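Local structure of annexin (Schistosoma mansoni, 4MDU) at residues E43-S48 / N61-R66. The protein binds acidic phospholipid membranes in a calcium-dependent manner, aggregates liposomes when calcium is present, and takes part in reproduction and host-parasite interaction. Sequence-based numbering, arbitrary orientation.
Sequences ERLHRS and NILARR
The carbonyl oxygen of Arg44, whose CB touches Ile62, accepts two bonds from Ser48: the helical one from N and one from OG, each 3.0 Å from Arg44 O. The two donors come from opposite faces of the carbonyl plane, OG tilted 33° out of it. This lies in the first annexin repeat, where helix 38-48 packs against the end of helix 56-63. Between them is the loop whose Met49 and Thr54 bind calcium. No hydrogen bond joins 43-48 to 61-66; the contact is apolar. CD1 of Ile62 lies 3.7 Å from CB of Arg44 and 3.8 Å from CD2 of Leu45. The Ile62 chain is extended (chi2 -179°), which carries CD1 out to the other helix. Ile74 of helix 68-82 also packs on Leu45 and Ile62. Leu63, the last residue of helix 56-63, opens a type I turn that runs to Arg66. Arg44 is exposed, and its extended chain carries the guanidinium to the Arg66 side. Asp41 takes salt bridges from both Arg44 and Arg66, so its carboxylate probably offsets their like charges, with Arg44 NH1 4.8 Å from Arg66 NH2. The two leucines are closest between methyls, Leu45 CD1 lying 3.9 Å from Leu63 CD2.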
ATOM      1  N   GLU B  43     -12.648 -26.030 -34.369  1.00 48.20           N
ATOM      2  CA  GLU B  43     -11.965 -26.610 -35.521  1.00 55.05           C
ATOM      3  C   GLU B  43     -10.711 -25.820 -35.827  1.00 52.93           C
ATOM      4  O   GLU B  43      -9.629 -26.388 -35.952  1.00 48.70           O
ATOM      5  CB  GLU B  43     -12.863 -26.623 -36.763  1.00 65.39           C
ATOM      6  CG  GLU B  43     -13.817 -27.806 -36.852  1.00 83.80           C
ATOM      7  CD  GLU B  43     -14.431 -27.961 -38.240  1.00 98.58           C
ATOM      8  OE1 GLU B  43     -14.086 -27.166 -39.141  1.00100.68           O
ATOM      9  OE2 GLU B  43     -15.257 -28.881 -38.431  1.00105.44           O
ATOM     10  N   ARG B  44     -10.866 -24.505 -35.944  1.00 48.10           N
ATOM     11  CA  ARG B  44      -9.745 -23.632 -36.281  1.00 50.91           C
ATOM     12  C   ARG B  44      -8.610 -23.720 -35.267  1.00 40.53           C
ATOM     13  O   ARG B  44      -7.435 -23.791 -35.647  1.00 42.90           O
ATOM     14  CB  ARG B  44     -10.205 -22.183 -36.463  1.00 51.37           C
ATOM     15  CG  ARG B  44     -11.079 -21.983 -37.686  1.00 65.43           C
ATOM     16  CD  ARG B  44     -11.316 -20.509 -37.979  1.00 74.19           C
ATOM     17  NE  ARG B  44     -12.489 -20.298 -38.825  1.00 77.65           N
ATOM     18  CZ  ARG B  44     -13.688 -19.950 -38.365  1.00 78.38           C
ATOM     19  NH1 ARG B  44     -13.874 -19.768 -37.061  1.00 74.06           N
ATOM     20  NH2 ARG B  44     -14.700 -19.780 -39.207  1.00 79.87           N
ATOM     21  N   LEU B  45      -8.952 -23.719 -33.982  1.00 34.54           N
ATOM     22  CA  LEU B  45      -7.932 -23.893 -32.959  1.00 40.83           C
ATOM     23  C   LEU B  45      -7.246 -25.230 -33.177  1.00 46.01           C
ATOM     24  O   LEU B  45      -6.017 -25.325 -33.168  1.00 41.26           O
ATOM     25  CB  LEU B  45      -8.531 -23.809 -31.556  1.00 42.86           C
ATOM     26  CG  LEU B  45      -8.999 -22.401 -31.165  1.00 39.00           C
ATOM     27  CD1 LEU B  45      -9.832 -22.404 -29.882  1.00 38.36           C
ATOM     28  CD2 LEU B  45      -7.801 -21.449 -31.064  1.00 29.05           C
ATOM     29  N   HIS B  46      -8.048 -26.261 -33.405  1.00 47.00           N
ATOM     30  CA  HIS B  46      -7.502 -27.596 -33.595  1.00 56.44           C
ATOM     31  C   HIS B  46      -6.470 -27.636 -34.728  1.00 56.42           C
ATOM     32  O   HIS B  46      -5.361 -28.151 -34.555  1.00 58.70           O
ATOM     33  CB  HIS B  46      -8.628 -28.588 -33.859  1.00 64.35           C
ATOM     34  CG  HIS B  46      -8.206 -30.015 -33.734  1.00 72.28           C
ATOM     35  ND1 HIS B  46      -7.912 -30.801 -34.826  1.00 75.36           N
ATOM     36  CD2 HIS B  46      -8.018 -30.795 -32.645  1.00 80.58           C
ATOM     37  CE1 HIS B  46      -7.568 -32.007 -34.415  1.00 80.38           C
ATOM     38  NE2 HIS B  46      -7.624 -32.031 -33.095  1.00 83.67           N
ATOM     39  N   ARG B  47      -6.835 -27.097 -35.885  1.00 49.65           N
ATOM     40  CA  ARG B  47      -5.905 -27.000 -37.003  1.00 59.51           C
ATOM     41  C   ARG B  47      -4.616 -26.322 -36.555  1.00 59.58           C
ATOM     42  O   ARG B  47      -3.524 -26.814 -36.828  1.00 66.45           O
ATOM     43  CB  ARG B  47      -6.538 -26.225 -38.165  1.00 70.36           C
ATOM     44  CG  ARG B  47      -7.442 -27.063 -39.069  1.00 79.59           C
ATOM     45  CD  ARG B  47      -8.416 -26.196 -39.865  1.00 83.10           C
ATOM     46  NE  ARG B  47      -7.750 -25.068 -40.511  1.00 86.32           N
ATOM     47  CZ  ARG B  47      -8.347 -23.915 -40.797  1.00 89.22           C
ATOM     48  NH1 ARG B  47      -9.628 -23.735 -40.488  1.00 90.79           N
ATOM     49  NH2 ARG B  47      -7.664 -22.940 -41.384  1.00 87.56           N
ATOM     50  N   SER B  48      -4.749 -25.211 -35.838  1.00 48.94           N
ATOM     51  CA  SER B  48      -3.599 -24.405 -35.448  1.00 41.78           C
ATOM     52  C   SER B  48      -2.504 -25.197 -34.767  1.00 47.27           C
ATOM     53  O   SER B  48      -1.330 -24.831 -34.843  1.00 49.92           O
ATOM     54  CB  SER B  48      -4.031 -23.250 -34.555  1.00 46.03           C
ATOM     55  OG  SER B  48      -4.839 -22.348 -35.289  1.00 57.71           O
ATOM     56  N   ASN B  61      -5.844 -14.775 -32.255  1.00 34.18           N
ATOM     57  CA  ASN B  61      -6.868 -14.006 -32.961  1.00 38.35           C
ATOM     58  C   ASN B  61      -8.268 -14.576 -32.792  1.00 39.36           C
ATOM     59  O   ASN B  61      -9.247 -13.976 -33.239  1.00 34.35           O
ATOM     60  CB  ASN B  61      -6.521 -13.844 -34.449  1.00 38.57           C
ATOM     61  CG  ASN B  61      -5.368 -12.884 -34.674  1.00 42.88           C
ATOM     62  OD1 ASN B  61      -5.053 -12.065 -33.810  1.00 46.59           O
ATOM     63  ND2 ASN B  61      -4.731 -12.978 -35.838  1.00 47.06           N
ATOM     64  N   ILE B  62      -8.358 -15.737 -32.150  1.00 41.82           N
ATOM     65  CA  ILE B  62      -9.652 -16.304 -31.797  1.00 36.51           C
ATOM     66  C   ILE B  62      -9.922 -16.025 -30.316  1.00 37.42           C
ATOM     67  O   ILE B  62     -10.793 -15.219 -29.970  1.00 39.11           O
ATOM     68  CB  ILE B  62      -9.688 -17.824 -32.058  1.00 34.93           C
ATOM     69  CG1 ILE B  62      -9.619 -18.125 -33.553  1.00 40.95           C
ATOM     70  CG2 ILE B  62     -10.946 -18.450 -31.485  1.00 32.17           C
ATOM     71  CD1 ILE B  62      -9.682 -19.618 -33.840  1.00 45.80           C
ATOM     72  N   LEU B  63      -9.145 -16.683 -29.457  1.00 30.15           N
ATOM     73  CA  LEU B  63      -9.350 -16.675 -28.015  1.00 28.68           C
ATOM     74  C   LEU B  63      -9.328 -15.281 -27.405  1.00 26.40           C
ATOM     75  O   LEU B  63     -10.143 -14.981 -26.535  1.00 23.37           O
ATOM     76  CB  LEU B  63      -8.322 -17.579 -27.333  1.00 33.75           C
ATOM     77  CG  LEU B  63      -8.453 -19.066 -27.674  1.00 37.72           C
ATOM     78  CD1 LEU B  63      -7.283 -19.860 -27.105  1.00 31.27           C
ATOM     79  CD2 LEU B  63      -9.794 -19.613 -27.164  1.00 40.83           C
ATOM     80  N   ALA B  64      -8.413 -14.428 -27.866  1.00 23.47           N
ATOM     81  CA  ALA B  64      -8.346 -13.042 -27.394  1.00 26.64           C
ATOM     82  C   ALA B  64      -9.339 -12.107 -28.110  1.00 31.61           C
ATOM     83  O   ALA B  64      -9.327 -10.885 -27.897  1.00 31.11           O
ATOM     84  CB  ALA B  64      -6.923 -12.503 -27.513  1.00 19.88           C
ATOM     85  N   ARG B  65     -10.172 -12.676 -28.975  1.00 28.68           N
ATOM     86  CA  ARG B  65     -11.277 -11.926 -29.584  1.00 35.27           C
ATOM     87  C   ARG B  65     -12.673 -12.490 -29.257  1.00 32.47           C
ATOM     88  O   ARG B  65     -13.634 -12.212 -29.964  1.00 37.37           O
ATOM     89  CB  ARG B  65     -11.100 -11.829 -31.097  1.00 30.60           C
ATOM     90  CG  ARG B  65      -9.858 -11.024 -31.551  1.00 32.92           C
ATOM     91  CD  ARG B  65      -9.797  -9.636 -30.891  1.00 28.13           C
ATOM     92  NE  ARG B  65     -11.042  -8.897 -31.052  1.00 31.03           N
ATOM     93  CZ  ARG B  65     -11.458  -7.935 -30.233  1.00 37.28           C
ATOM     94  NH1 ARG B  65     -10.715  -7.571 -29.189  1.00 33.22           N
ATOM     95  NH2 ARG B  65     -12.622  -7.330 -30.455  1.00 35.26           N
ATOM     96  N   ARG B  66     -12.782 -13.269 -28.187  1.00 33.99           N
ATOM     97  CA  ARG B  66     -14.074 -13.826 -27.752  1.00 32.98           C
ATOM     98  C   ARG B  66     -14.331 -13.504 -26.280  1.00 36.43           C
ATOM     99  O   ARG B  66     -13.391 -13.354 -25.508  1.00 31.15           O
ATOM    100  CB  ARG B  66     -14.095 -15.350 -27.941  1.00 30.59           C
ATOM    101  CG  ARG B  66     -13.772 -15.843 -29.365  1.00 29.98           C
ATOM    102  CD  ARG B  66     -14.955 -15.679 -30.344  1.00 31.72           C
ATOM    103  NE  ARG B  66     -14.641 -16.300 -31.633  1.00 34.24           N
ATOM    104  CZ  ARG B  66     -14.041 -15.668 -32.642  1.00 40.13           C
ATOM    105  NH1 ARG B  66     -13.724 -14.379 -32.517  1.00 31.70           N
ATOM    106  NH2 ARG B  66     -13.761 -16.313 -33.775  1.00 34.03           N
TER